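Local structure of putative zinc protease (Bordetella pertussis, 3IH6) at residues A52-S57 with L121-S126; H61-T66 with L101-A106; V144-A149 with L157-R162; V42-A47 with A179-S184; T24-A29 with G71-T76. The protein probably acts, as the whole protein, as a zinc-dependent endopeptidase of the M16 family, of which this chain is a fragment partly matching the family's inactive domain. All coordinates share one frame; numbering follows the deposited sequence.

Interaction 1. Residues A52-S57 with L121-S126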
# COMPACT_ATOMS: atom_id res chain seq x y z
N ALA E 52 -13.05 -22.05 0.39
CA ALA E 52 -12.83 -21.26 1.60
C ALA E 52 -13.21 -19.81 1.51
O ALA E 52 -13.38 -19.19 2.52
CB ALA E 52 -11.36 -21.41 2.08
N ASP E 53 -13.37 -19.29 0.31
CA ASP E 53 -13.56 -17.84 0.09
C ASP E 53 -15.00 -17.40 -0.25
O ASP E 53 -15.62 -17.95 -1.20
CB ASP E 53 -12.60 -17.43 -1.04
CG ASP E 53 -12.56 -15.95 -1.27
OD1 ASP E 53 -12.52 -15.21 -0.28
OD2 ASP E 53 -12.55 -15.54 -2.45
N THR E 54 -15.50 -16.42 0.51
CA THR E 54 -16.91 -15.89 0.44
C THR E 54 -17.97 -16.87 1.00
O THR E 54 -17.75 -18.10 1.02
CB THR E 54 -17.40 -15.48 -0.99
OG1 THR E 54 -17.90 -16.64 -1.65
CG2 THR E 54 -16.26 -14.83 -1.82
N PRO E 55 -19.13 -16.33 1.38
CA PRO E 55 -20.30 -17.07 1.89
C PRO E 55 -20.79 -18.20 0.99
O PRO E 55 -21.39 -19.14 1.49
CB PRO E 55 -21.36 -16.00 1.97
CG PRO E 55 -20.59 -14.74 2.22
CD PRO E 55 -19.39 -14.87 1.36
N SER E 56 -20.49 -18.13 -0.31
CA SER E 56 -20.76 -19.19 -1.30
C SER E 56 -19.79 -20.38 -1.29
O SER E 56 -20.06 -21.39 -1.95
CB SER E 56 -20.72 -18.62 -2.71
OG SER E 56 -21.79 -17.75 -2.91
N SER E 57 -18.67 -20.25 -0.57
CA SER E 57 -17.63 -21.28 -0.56
C SER E 57 -18.17 -22.57 0.11
O SER E 57 -19.09 -22.50 0.90
CB SER E 57 -16.44 -20.77 0.22
OG SER E 57 -16.77 -20.71 1.60
N LEU E 121 -15.49 -22.49 -10.64
CA LEU E 121 -14.17 -22.42 -11.23
C LEU E 121 -13.94 -21.02 -11.78
O LEU E 121 -12.84 -20.46 -11.63
CB LEU E 121 -13.94 -23.46 -12.33
CG LEU E 121 -12.64 -23.33 -13.14
CD1 LEU E 121 -11.39 -23.37 -12.28
CD2 LEU E 121 -12.58 -24.43 -14.13
N GLU E 122 -14.96 -20.46 -12.41
CA GLU E 122 -14.81 -19.12 -12.94
C GLU E 122 -14.64 -18.12 -11.79
O GLU E 122 -13.90 -17.15 -11.93
CB GLU E 122 -15.99 -18.72 -13.82
CG GLU E 122 -16.14 -19.46 -15.15
CD GLU E 122 -14.85 -19.48 -15.97
OE1 GLU E 122 -13.94 -18.65 -15.74
OE2 GLU E 122 -14.74 -20.35 -16.86
N ARG E 123 -15.35 -18.31 -10.67
CA ARG E 123 -15.14 -17.40 -9.53
C ARG E 123 -13.66 -17.42 -9.03
O ARG E 123 -13.01 -16.37 -8.87
CB ARG E 123 -16.12 -17.68 -8.38
CG ARG E 123 -15.70 -17.03 -7.06
CD ARG E 123 -16.74 -17.10 -5.93
NE ARG E 123 -17.10 -18.45 -5.52
CZ ARG E 123 -16.46 -19.23 -4.62
NH1 ARG E 123 -15.33 -18.84 -4.02
NH2 ARG E 123 -16.95 -20.43 -4.33
N ALA E 124 -13.12 -18.62 -8.84
CA ALA E 124 -11.74 -18.78 -8.38
C ALA E 124 -10.72 -18.33 -9.43
O ALA E 124 -9.69 -17.70 -9.07
CB ALA E 124 -11.50 -20.19 -7.99
N ARG E 125 -11.04 -18.59 -10.71
CA ARG E 125 -10.17 -18.16 -11.81
C ARG E 125 -10.10 -16.65 -11.90
O ARG E 125 -9.01 -16.08 -12.04
CB ARG E 125 -10.61 -18.74 -13.17
CG ARG E 125 -9.46 -18.83 -14.18
CD ARG E 125 -9.82 -18.73 -15.68
NE ARG E 125 -11.04 -19.47 -16.06
CZ ARG E 125 -11.08 -20.76 -16.37
NH1 ARG E 125 -12.24 -21.31 -16.70
NH2 ARG E 125 -9.98 -21.51 -16.38
N SER E 126 -11.25 -15.98 -11.85
CA SER E 126 -11.25 -14.50 -11.93
C SER E 126 -10.40 -13.86 -10.82
O SER E 126 -9.58 -12.96 -11.08
CB SER E 126 -12.66 -13.92 -11.97
OG SER E 126 -12.60 -12.52 -12.26
O HOH W 1 -13.94 -16.13 -4.56
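A type I turn from T54 to S57, lying between helices 39-52 and 58-63, receives the guanidinium of R123 from helix 118-136. An arginine is long enough to span the gap, and with CG anti to its backbone N (chi1 164°) the chain sets off from the helix before bending at chi3. T54 OG1 lies over one face of the guanidinium, off its centre and 4.1 Å from R123 NH1. At the edge, in plane, one water donates to D53 OD2 and accepts from R123 NH1 at 3.1 Å. R123 NH1 is also 3.0 Å from D53 O, but the angle is too poor for a hydrogen bond; its direct backbone acceptor is T49 O. T54 OG1 donates 2.7 Å to D53 O and accepts from S56 N in an ST turn, so a threonine suits this place, and T54 O takes both S57 N and S57 OG. Within the turn, S56 packs on E119 of a neighbouring subunit. The arginine thus bonds T49 O, and only weakly I50 O, near the end of helix 39-52, and its attraction to D53 is relayed by water rather than by a direct salt bridge, which probably leaves that pairing modest.

Interaction 2. Residues H61-T66 with L101-A106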
# COMPACT_ATOMS: atom_id res chain seq x y z
N HIS E 61 -20.59 -22.57 3.59
CA HIS E 61 -21.95 -23.08 3.56
C HIS E 61 -22.19 -24.29 4.49
O HIS E 61 -23.28 -24.42 5.04
CB HIS E 61 -22.33 -23.46 2.13
CG HIS E 61 -23.80 -23.65 1.96
ND1 HIS E 61 -24.67 -22.58 1.88
CD2 HIS E 61 -24.55 -24.77 1.90
CE1 HIS E 61 -25.90 -23.04 1.76
NE2 HIS E 61 -25.86 -24.36 1.78
N ALA E 62 -21.18 -25.15 4.66
CA ALA E 62 -21.33 -26.33 5.50
C ALA E 62 -21.27 -25.99 6.98
O ALA E 62 -21.98 -26.58 7.79
CB ALA E 62 -20.26 -27.37 5.15
N LEU E 63 -20.43 -25.00 7.34
CA LEU E 63 -20.15 -24.74 8.76
C LEU E 63 -20.89 -23.59 9.44
O LEU E 63 -21.08 -23.60 10.65
CB LEU E 63 -18.63 -24.60 8.94
CG LEU E 63 -17.82 -25.80 8.40
CD1 LEU E 63 -16.33 -25.56 8.44
CD2 LEU E 63 -18.18 -27.01 9.19
N VAL E 64 -21.28 -22.56 8.67
CA VAL E 64 -21.74 -21.29 9.26
C VAL E 64 -23.27 -21.16 9.33
O VAL E 64 -23.80 -20.91 10.41
CB VAL E 64 -21.09 -20.03 8.59
CG1 VAL E 64 -21.57 -18.76 9.28
CG2 VAL E 64 -19.55 -20.10 8.67
N PRO E 65 -23.99 -21.34 8.20
CA PRO E 65 -25.45 -21.29 8.37
C PRO E 65 -25.91 -22.39 9.32
O PRO E 65 -26.96 -22.28 9.96
CB PRO E 65 -26.00 -21.57 6.96
CG PRO E 65 -24.83 -21.29 6.02
CD PRO E 65 -23.59 -21.65 6.81
N THR E 66 -25.12 -23.46 9.39
CA THR E 66 -25.46 -24.59 10.25
C THR E 66 -25.09 -24.29 11.72
O THR E 66 -25.37 -25.08 12.61
CB THR E 66 -24.74 -25.86 9.77
OG1 THR E 66 -23.38 -25.53 9.50
CG2 THR E 66 -25.37 -26.38 8.45
N LEU E 101 -14.71 -29.85 13.22
CA LEU E 101 -13.58 -30.47 12.54
C LEU E 101 -14.08 -31.66 11.70
O LEU E 101 -13.58 -31.91 10.59
CB LEU E 101 -12.58 -30.91 13.60
CG LEU E 101 -11.14 -31.27 13.24
CD1 LEU E 101 -10.47 -30.24 12.34
CD2 LEU E 101 -10.36 -31.44 14.53
N GLN E 102 -15.06 -32.39 12.24
CA GLN E 102 -15.75 -33.48 11.56
C GLN E 102 -16.35 -33.01 10.24
O GLN E 102 -16.06 -33.60 9.19
CB GLN E 102 -16.86 -34.07 12.44
CG GLN E 102 -17.89 -34.91 11.68
CD GLN E 102 -17.26 -36.06 10.92
OE1 GLN E 102 -16.31 -36.68 11.42
NE2 GLN E 102 -17.76 -36.35 9.71
N THR E 103 -17.20 -31.99 10.30
CA THR E 103 -17.82 -31.47 9.10
C THR E 103 -16.81 -30.84 8.15
O THR E 103 -16.93 -31.03 6.95
CB THR E 103 -18.94 -30.47 9.42
OG1 THR E 103 -19.85 -31.05 10.37
CG2 THR E 103 -19.69 -30.07 8.14
N LEU E 104 -15.84 -30.08 8.66
CA LEU E 104 -14.80 -29.47 7.79
C LEU E 104 -14.07 -30.52 6.92
O LEU E 104 -13.86 -30.31 5.73
CB LEU E 104 -13.74 -28.72 8.63
CG LEU E 104 -12.56 -28.13 7.82
CD1 LEU E 104 -12.73 -26.64 7.70
CD2 LEU E 104 -11.28 -28.43 8.53
N THR E 105 -13.62 -31.61 7.54
CA THR E 105 -12.86 -32.62 6.78
C THR E 105 -13.78 -33.44 5.85
O THR E 105 -13.37 -33.82 4.75
CB THR E 105 -12.08 -33.60 7.69
OG1 THR E 105 -13.00 -34.26 8.57
CG2 THR E 105 -11.00 -32.89 8.49
N ALA E 106 -15.00 -33.73 6.29
CA ALA E 106 -15.98 -34.38 5.37
C ALA E 106 -16.21 -33.57 4.10
O ALA E 106 -16.32 -34.13 3.02
CB ALA E 106 -17.28 -34.66 6.07
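Flat groups play no part where L63 meets T103 and L104: there is no ring face or edge to cover, and small and branched aliphatic groups make the whole contact. It joins the short helix 58-63 to helix 97-109, which lies against the sheet of this M16-family domain. L63 carries most of it with its two methyl branches spread over consecutive residues of the other helix. L63 CD2 presses on T103, 3.5 Å from T103 CB and 3.6 Å from T103 CG2, as the two side chains run past each other in opposite directions. L63 CD1 turns instead to L104 CD1, 3.8 Å away, and there the side chains meet at a slant. One residue earlier, A62 offers only CB, 4.1 Å from T103 CG2; so small a side chain lets the helices come close. L63 and L104 are buried, as befits leucines at an apolar seam, with A69 also touching L63 and A29 of the sheet touching L104. T103 sits nearer the surface, where a threonine can serve two ends. With OG1 beside its backbone N (chi1 -52°), CG2 stands anti to that N and the methyl faces L63, while T103 OG1 donates its proton to K99 O, one turn back in the same helix.

Interaction 3. Residues V144-A149 with L157-R162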
# COMPACT_ATOMS: atom_id res chain seq x y z
N VAL E 144 9.71 -9.82 -7.12
CA VAL E 144 9.51 -10.74 -6.02
C VAL E 144 8.93 -12.06 -6.53
O VAL E 144 9.44 -13.15 -6.18
CB VAL E 144 8.62 -10.13 -4.91
CG1 VAL E 144 8.28 -11.16 -3.84
CG2 VAL E 144 9.33 -8.91 -4.27
N ALA E 145 7.90 -11.97 -7.39
CA ALA E 145 7.26 -13.19 -7.86
C ALA E 145 8.23 -14.03 -8.68
O ALA E 145 8.21 -15.23 -8.61
CB ALA E 145 6.00 -12.87 -8.67
N LEU E 146 9.10 -13.37 -9.43
CA LEU E 146 10.09 -14.06 -10.24
C LEU E 146 11.11 -14.78 -9.34
O LEU E 146 11.33 -15.98 -9.53
CB LEU E 146 10.75 -13.09 -11.24
CG LEU E 146 9.97 -12.94 -12.56
CD1 LEU E 146 10.63 -11.93 -13.50
CD2 LEU E 146 9.81 -14.29 -13.26
N SER E 147 11.68 -14.06 -8.36
CA SER E 147 12.58 -14.68 -7.37
C SER E 147 11.93 -15.91 -6.66
O SER E 147 12.58 -16.92 -6.49
CB SER E 147 13.16 -13.64 -6.36
OG SER E 147 12.21 -13.25 -5.37
N GLU E 148 10.65 -15.82 -6.30
CA GLU E 148 9.90 -16.98 -5.73
C GLU E 148 9.75 -18.16 -6.69
O GLU E 148 9.85 -19.33 -6.30
CB GLU E 148 8.52 -16.52 -5.24
CG GLU E 148 8.58 -15.64 -3.96
CD GLU E 148 7.19 -15.19 -3.49
OE1 GLU E 148 6.19 -15.60 -4.11
OE2 GLU E 148 7.11 -14.41 -2.52
N ALA E 149 9.50 -17.87 -7.96
CA ALA E 149 9.54 -18.92 -8.97
C ALA E 149 10.94 -19.58 -9.12
O ALA E 149 11.06 -20.82 -9.19
CB ALA E 149 9.04 -18.38 -10.32
N LEU E 157 7.75 -20.53 -14.03
CA LEU E 157 6.50 -20.63 -13.26
C LEU E 157 5.64 -19.34 -13.12
O LEU E 157 4.39 -19.40 -13.20
CB LEU E 157 6.74 -21.31 -11.90
CG LEU E 157 7.22 -22.77 -11.99
CD1 LEU E 157 7.69 -23.26 -10.64
CD2 LEU E 157 6.08 -23.63 -12.51
N PHE E 158 6.27 -18.18 -12.89
CA PHE E 158 5.51 -16.92 -12.81
C PHE E 158 4.55 -16.77 -13.98
O PHE E 158 3.37 -16.44 -13.79
CB PHE E 158 6.43 -15.68 -12.70
CG PHE E 158 5.66 -14.39 -12.65
CD1 PHE E 158 4.77 -14.13 -11.62
CD2 PHE E 158 5.78 -13.46 -13.66
CE1 PHE E 158 4.04 -12.96 -11.58
CE2 PHE E 158 5.04 -12.27 -13.63
CZ PHE E 158 4.17 -12.03 -12.58
N PHE E 159 5.03 -17.08 -15.19
CA PHE E 159 4.19 -17.01 -16.35
C PHE E 159 3.39 -18.26 -16.63
O PHE E 159 2.25 -18.19 -17.11
CB PHE E 159 5.02 -16.63 -17.59
CG PHE E 159 5.64 -15.30 -17.47
CD1 PHE E 159 4.88 -14.14 -17.65
CD2 PHE E 159 6.97 -15.17 -17.11
CE1 PHE E 159 5.46 -12.89 -17.53
CE2 PHE E 159 7.55 -13.93 -16.99
CZ PHE E 159 6.78 -12.79 -17.20
N LEU E 160 3.99 -19.41 -16.34
CA LEU E 160 3.36 -20.69 -16.65
C LEU E 160 2.13 -20.92 -15.78
O LEU E 160 1.11 -21.40 -16.31
CB LEU E 160 4.36 -21.86 -16.55
CG LEU E 160 3.84 -23.30 -16.72
CD1 LEU E 160 3.18 -23.59 -18.08
CD2 LEU E 160 4.98 -24.31 -16.44
N GLN E 161 2.21 -20.55 -14.49
CA GLN E 161 1.10 -20.73 -13.55
C GLN E 161 -0.08 -19.93 -14.07
O GLN E 161 -1.21 -20.43 -14.12
CB GLN E 161 1.44 -20.34 -12.08
CG GLN E 161 2.53 -21.17 -11.31
CD GLN E 161 2.32 -22.69 -11.27
OE1 GLN E 161 1.77 -23.28 -12.18
NE2 GLN E 161 2.81 -23.33 -10.19
N ARG E 162 0.18 -18.70 -14.51
CA ARG E 162 -0.84 -17.86 -15.14
C ARG E 162 -1.49 -18.56 -16.33
O ARG E 162 -2.73 -18.57 -16.45
CB ARG E 162 -0.23 -16.52 -15.60
CG ARG E 162 -1.24 -15.41 -15.84
CD ARG E 162 -1.68 -15.34 -17.27
NE ARG E 162 -0.57 -14.91 -18.10
CZ ARG E 162 -0.63 -13.89 -18.95
NH1 ARG E 162 0.46 -13.56 -19.65
NH2 ARG E 162 -1.76 -13.22 -19.11
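Aliphatic contacts come first where A149 meets L157. These two residues stand where the helices lie nearest, with their CA atoms 5.5 Å apart, and A149 CB touches both L157 CB at 4.0 Å and the backbone N of F158 at 3.8 Å. The small CB of A149 suits a place where the backbones come so close.

Contacts between aliphatic groups and rings form the second kind. A turn earlier, A145 CB comes obliquely against F158, 3.4 Å from CD1 and almost as near to CE1, a tight approach. L146 reaches the same residue from another direction: its CD2 lies 3.7 Å from F158 CB, the two side chains crossing at about a right angle, and extends more loosely to F159 CE2. F158 is brought between them by its first torsion, which sets CG anti to the backbone N (chi1 179°) and swings the ring toward helix 139-152.

The third kind joins aromatic to aromatic. F158 CD2 stands 3.7 Å above the centre of the F159 ring, so an edge of one phenylalanine is turned to the face of the next. F158 also stacks with W132 of helix 118-136, whose NE1 bonds to F158 O. Outward, L146 packs on F75 and F159 on L26, both of a neighbouring subunit.

Alanines, leucines and phenylalanines thus fill a buried corner between two consecutive helices, 139-152 and 157-167, joined by a short loop; the axes of 144-149 and 157-162 cross at 94°, an orthogonal helix pair in the helical part of this M16-family fragment.

Interaction 4. Residues V42-A47 with A179-S184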
# COMPACT_ATOMS: atom_id res chain seq x y z
N VAL E 42 -1.76 -25.58 -9.47
CA VAL E 42 -2.77 -24.53 -9.58
C VAL E 42 -4.17 -25.02 -9.34
O VAL E 42 -5.01 -24.24 -8.83
CB VAL E 42 -2.70 -23.66 -10.85
CG1 VAL E 42 -1.35 -23.03 -10.95
CG2 VAL E 42 -3.02 -24.43 -12.06
N GLY E 43 -4.42 -26.30 -9.65
CA GLY E 43 -5.71 -26.92 -9.38
C GLY E 43 -6.05 -26.72 -7.91
O GLY E 43 -7.12 -26.25 -7.54
N LEU E 44 -5.11 -27.07 -7.06
CA LEU E 44 -5.34 -27.00 -5.63
C LEU E 44 -5.39 -25.55 -5.17
O LEU E 44 -6.08 -25.22 -4.19
CB LEU E 44 -4.25 -27.77 -4.89
CG LEU E 44 -4.55 -28.19 -3.45
CD1 LEU E 44 -5.87 -28.88 -3.30
CD2 LEU E 44 -3.43 -29.02 -2.86
N ASP E 45 -4.68 -24.69 -5.88
CA ASP E 45 -4.66 -23.25 -5.59
C ASP E 45 -6.10 -22.74 -5.82
O ASP E 45 -6.74 -22.21 -4.90
CB ASP E 45 -3.65 -22.62 -6.56
CG ASP E 45 -3.11 -21.28 -6.10
OD1 ASP E 45 -3.40 -20.88 -4.95
OD2 ASP E 45 -2.37 -20.63 -6.90
N LEU E 46 -6.65 -23.01 -7.00
CA LEU E 46 -8.03 -22.59 -7.36
C LEU E 46 -9.10 -23.22 -6.45
O LEU E 46 -10.01 -22.54 -6.03
CB LEU E 46 -8.33 -22.91 -8.81
CG LEU E 46 -7.41 -22.20 -9.82
CD1 LEU E 46 -7.55 -22.84 -11.22
CD2 LEU E 46 -7.74 -20.71 -9.80
N ALA E 47 -8.93 -24.51 -6.14
CA ALA E 47 -9.81 -25.25 -5.25
C ALA E 47 -9.94 -24.61 -3.87
O ALA E 47 -11.06 -24.50 -3.32
CB ALA E 47 -9.32 -26.64 -5.09
N ALA E 179 -7.47 -35.76 -5.46
CA ALA E 179 -6.27 -36.55 -5.10
C ALA E 179 -5.48 -36.03 -3.88
O ALA E 179 -4.83 -36.83 -3.20
CB ALA E 179 -5.34 -36.75 -6.32
N TYR E 180 -5.51 -34.71 -3.62
CA TYR E 180 -4.81 -34.12 -2.48
C TYR E 180 -5.65 -33.92 -1.22
O TYR E 180 -5.11 -33.87 -0.10
CB TYR E 180 -4.05 -32.82 -2.88
CG TYR E 180 -2.88 -33.19 -3.75
CD1 TYR E 180 -3.06 -33.43 -5.12
CD2 TYR E 180 -1.63 -33.45 -3.20
CE1 TYR E 180 -1.99 -33.86 -5.93
CE2 TYR E 180 -0.56 -33.87 -4.00
CZ TYR E 180 -0.77 -34.07 -5.36
OH TYR E 180 0.25 -34.49 -6.14
N LEU E 181 -6.96 -33.79 -1.37
CA LEU E 181 -7.77 -33.57 -0.17
C LEU E 181 -8.32 -34.94 0.29
O LEU E 181 -9.47 -35.32 0.03
CB LEU E 181 -8.81 -32.46 -0.36
CG LEU E 181 -8.20 -31.11 -0.78
CD1 LEU E 181 -9.26 -30.06 -1.10
CD2 LEU E 181 -7.23 -30.54 0.28
N VAL E 182 -7.41 -35.70 0.92
CA VAL E 182 -7.69 -37.07 1.31
C VAL E 182 -7.24 -37.31 2.73
O VAL E 182 -6.20 -36.80 3.15
CB VAL E 182 -7.04 -38.14 0.34
CG1 VAL E 182 -7.76 -38.17 -1.03
CG2 VAL E 182 -5.53 -37.93 0.19
N ARG E 183 -8.03 -38.08 3.47
CA ARG E 183 -7.70 -38.40 4.87
C ARG E 183 -6.22 -38.82 5.11
O ARG E 183 -5.57 -38.31 6.05
CB ARG E 183 -8.64 -39.45 5.42
CG ARG E 183 -8.21 -39.92 6.79
CD ARG E 183 -9.34 -40.39 7.68
NE ARG E 183 -8.80 -40.48 9.03
CZ ARG E 183 -9.45 -40.16 10.14
NH1 ARG E 183 -10.70 -39.71 10.09
NH2 ARG E 183 -8.84 -40.28 11.31
N SER E 184 -5.68 -39.72 4.27
CA SER E 184 -4.26 -40.17 4.40
C SER E 184 -3.24 -39.02 4.36
O SER E 184 -2.09 -39.16 4.80
CB SER E 184 -3.90 -41.21 3.34
OG SER E 184 -4.16 -40.71 2.03
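Torsions on both sides bring L44 and Y180 together. L44 holds CG anti to its backbone N (chi1 -161°), which extends its two methyls away from helix 39-52 toward the end of helix 170-180. The backbone of Y180 points its CB at L44, and chi1 (-70°) leads the ring off to another side; L181 aims its branch at the leucine. L44 CD2 then lies 3.9 Å from Y180 CB, the side chains crossing at about a right angle, and L44 CD1 lies 4.1 Å from L181 CG and 4.2 Å from L181 CD2. The chain changes course here: L181 is the first residue to leave the helix and the centre of an inverse gamma turn, held by a weak bond from V182 N to Y180 O. Helix 170-180 thus ends against helix 39-52, before the chain goes on to strand 187-191 at an edge of the sheet. Around this meeting, L33 and P34 touch L44, P34 and D40 touch Y180, and L51 touches L181. A buried leucine suits such a place, since its fork can serve two neighbours at once, while the tyrosine contributes its CB, its ring leading away. The contact is wholly apolar, so it rests on shape and on the exclusion of water, without the directionality of a hydrogen bond.

Interaction 5. Residues T24-A29 with G71-T76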
# COMPACT_ATOMS: atom_id res chain seq x y z
N THR E 24 -11.93 -17.25 21.16
CA THR E 24 -12.36 -17.93 19.95
C THR E 24 -11.53 -19.18 19.65
O THR E 24 -10.37 -19.07 19.24
CB THR E 24 -12.36 -16.99 18.74
OG1 THR E 24 -13.38 -16.00 18.92
CG2 THR E 24 -12.61 -17.74 17.46
N PRO E 25 -12.12 -20.37 19.85
CA PRO E 25 -11.44 -21.58 19.41
C PRO E 25 -11.35 -21.68 17.88
O PRO E 25 -12.18 -21.12 17.17
CB PRO E 25 -12.31 -22.70 19.99
CG PRO E 25 -13.04 -22.05 21.12
CD PRO E 25 -13.34 -20.68 20.61
N LEU E 26 -10.29 -22.32 17.41
CA LEU E 26 -10.08 -22.60 16.02
C LEU E 26 -9.76 -24.06 15.88
O LEU E 26 -9.04 -24.61 16.71
CB LEU E 26 -8.93 -21.76 15.45
CG LEU E 26 -9.29 -20.28 15.30
CD1 LEU E 26 -8.26 -19.38 15.98
CD2 LEU E 26 -9.54 -19.89 13.84
N VAL E 27 -10.34 -24.70 14.87
CA VAL E 27 -9.92 -26.04 14.47
C VAL E 27 -9.41 -25.96 13.06
O VAL E 27 -9.73 -25.01 12.33
CB VAL E 27 -11.04 -27.10 14.60
CG1 VAL E 27 -11.34 -27.32 16.06
CG2 VAL E 27 -12.30 -26.71 13.82
N ALA E 28 -8.58 -26.94 12.71
CA ALA E 28 -7.86 -26.91 11.45
C ALA E 28 -7.59 -28.29 10.91
O ALA E 28 -7.40 -29.25 11.67
CB ALA E 28 -6.53 -26.14 11.60
N ALA E 29 -7.56 -28.37 9.58
CA ALA E 29 -7.03 -29.54 8.90
C ALA E 29 -5.90 -29.18 7.89
O ALA E 29 -6.09 -28.37 6.97
CB ALA E 29 -8.14 -30.32 8.21
N GLY E 71 -16.66 -18.63 11.14
CA GLY E 71 -16.09 -18.33 9.84
C GLY E 71 -15.20 -19.50 9.44
O GLY E 71 -15.02 -20.44 10.23
N VAL E 72 -14.62 -19.41 8.24
CA VAL E 72 -13.81 -20.45 7.69
C VAL E 72 -12.60 -19.85 6.99
O VAL E 72 -12.64 -18.70 6.54
CB VAL E 72 -14.59 -21.39 6.69
CG1 VAL E 72 -15.77 -22.06 7.36
CG2 VAL E 72 -14.99 -20.66 5.36
N PHE E 73 -11.54 -20.64 6.85
CA PHE E 73 -10.36 -20.15 6.14
C PHE E 73 -9.65 -21.24 5.37
O PHE E 73 -9.78 -22.40 5.68
CB PHE E 73 -9.39 -19.43 7.11
CG PHE E 73 -8.87 -20.30 8.22
CD1 PHE E 73 -9.51 -20.34 9.44
CD2 PHE E 73 -7.72 -21.07 8.05
CE1 PHE E 73 -9.02 -21.14 10.44
CE2 PHE E 73 -7.23 -21.86 9.04
CZ PHE E 73 -7.87 -21.91 10.23
N GLY E 74 -8.90 -20.84 4.35
CA GLY E 74 -8.18 -21.75 3.46
C GLY E 74 -7.00 -21.00 2.85
O GLY E 74 -7.18 -19.95 2.22
N PHE E 75 -5.80 -21.55 3.03
CA PHE E 75 -4.54 -20.95 2.49
C PHE E 75 -3.64 -22.02 1.88
O PHE E 75 -3.52 -23.10 2.42
CB PHE E 75 -3.71 -20.24 3.59
CG PHE E 75 -4.49 -19.29 4.44
CD1 PHE E 75 -5.02 -19.71 5.66
CD2 PHE E 75 -4.67 -17.97 4.04
CE1 PHE E 75 -5.73 -18.81 6.47
CE2 PHE E 75 -5.40 -17.07 4.83
CZ PHE E 75 -5.93 -17.50 6.05
N THR E 76 -3.04 -21.72 0.74
CA THR E 76 -1.98 -22.56 0.22
C THR E 76 -0.65 -21.84 0.55
O THR E 76 -0.52 -20.65 0.37
CB THR E 76 -2.17 -22.95 -1.27
OG1 THR E 76 -2.30 -21.78 -2.06
CG2 THR E 76 -3.44 -23.80 -1.47
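F73 leaves strand 71-77 at CB and bends at once toward strand 26-32, where L26 and V27 receive its far end. Its CG stands between the backbone N and the carbonyl carbon (chi1 61°), a position that leans the ring across the sheet instead of straight out from it. CB and CG themselves lie short of the other strand. Further along, F73 CE1 reaches L26 CD2 at 3.7 Å, the methyl coming in obliquely to the ring and the two side chains crossing at about a right angle. The tip, F73 CZ, comes to 4.2 Å from V27 O, again obliquely, a contact with the backbone only, because the V27 side chain points away. The strands are not neighbours: in the antiparallel sheet of this M16-family fragment, strand 84-90 runs between them, and the nearest CA atoms, those of L26 and V72, are 9.4 Å apart. A phenylalanine, with its ring leaned across, is long enough to meet L26 over the intervening strand, and both apolar side chains suit the burial here. V27 and V72, next along their strands, turn to the helices, packing on L101 and L63 respectively. The L26 and F73 side chains lie toward Y4 of strand 2-6, whose ring meets that of F73 with the planes about 20° apart and also touches L26. L26 also packs on F159 of a neighbouring subunit.

Interactions 3, 4 and 5 are buried and apolar, interaction 2 is partly buried, and interaction 1 lies at the surface, where an arginine, a water and backbone carbonyls replace methyls and rings. Helix 39-52 belongs to interaction 4 and leads into the loop of interaction 1; the two touch through L46 against L121 and A124. Interactions 2 and 5 pack together too, L101 and L104 meeting A28 and A29 while L63 meets V72, so helices and sheet share one layer of contact. Interaction 3 stands apart from interaction 2, with centres about 34 Å apart on opposite sides of the chain's centre, yet its Q161 touches V42 of interaction 4.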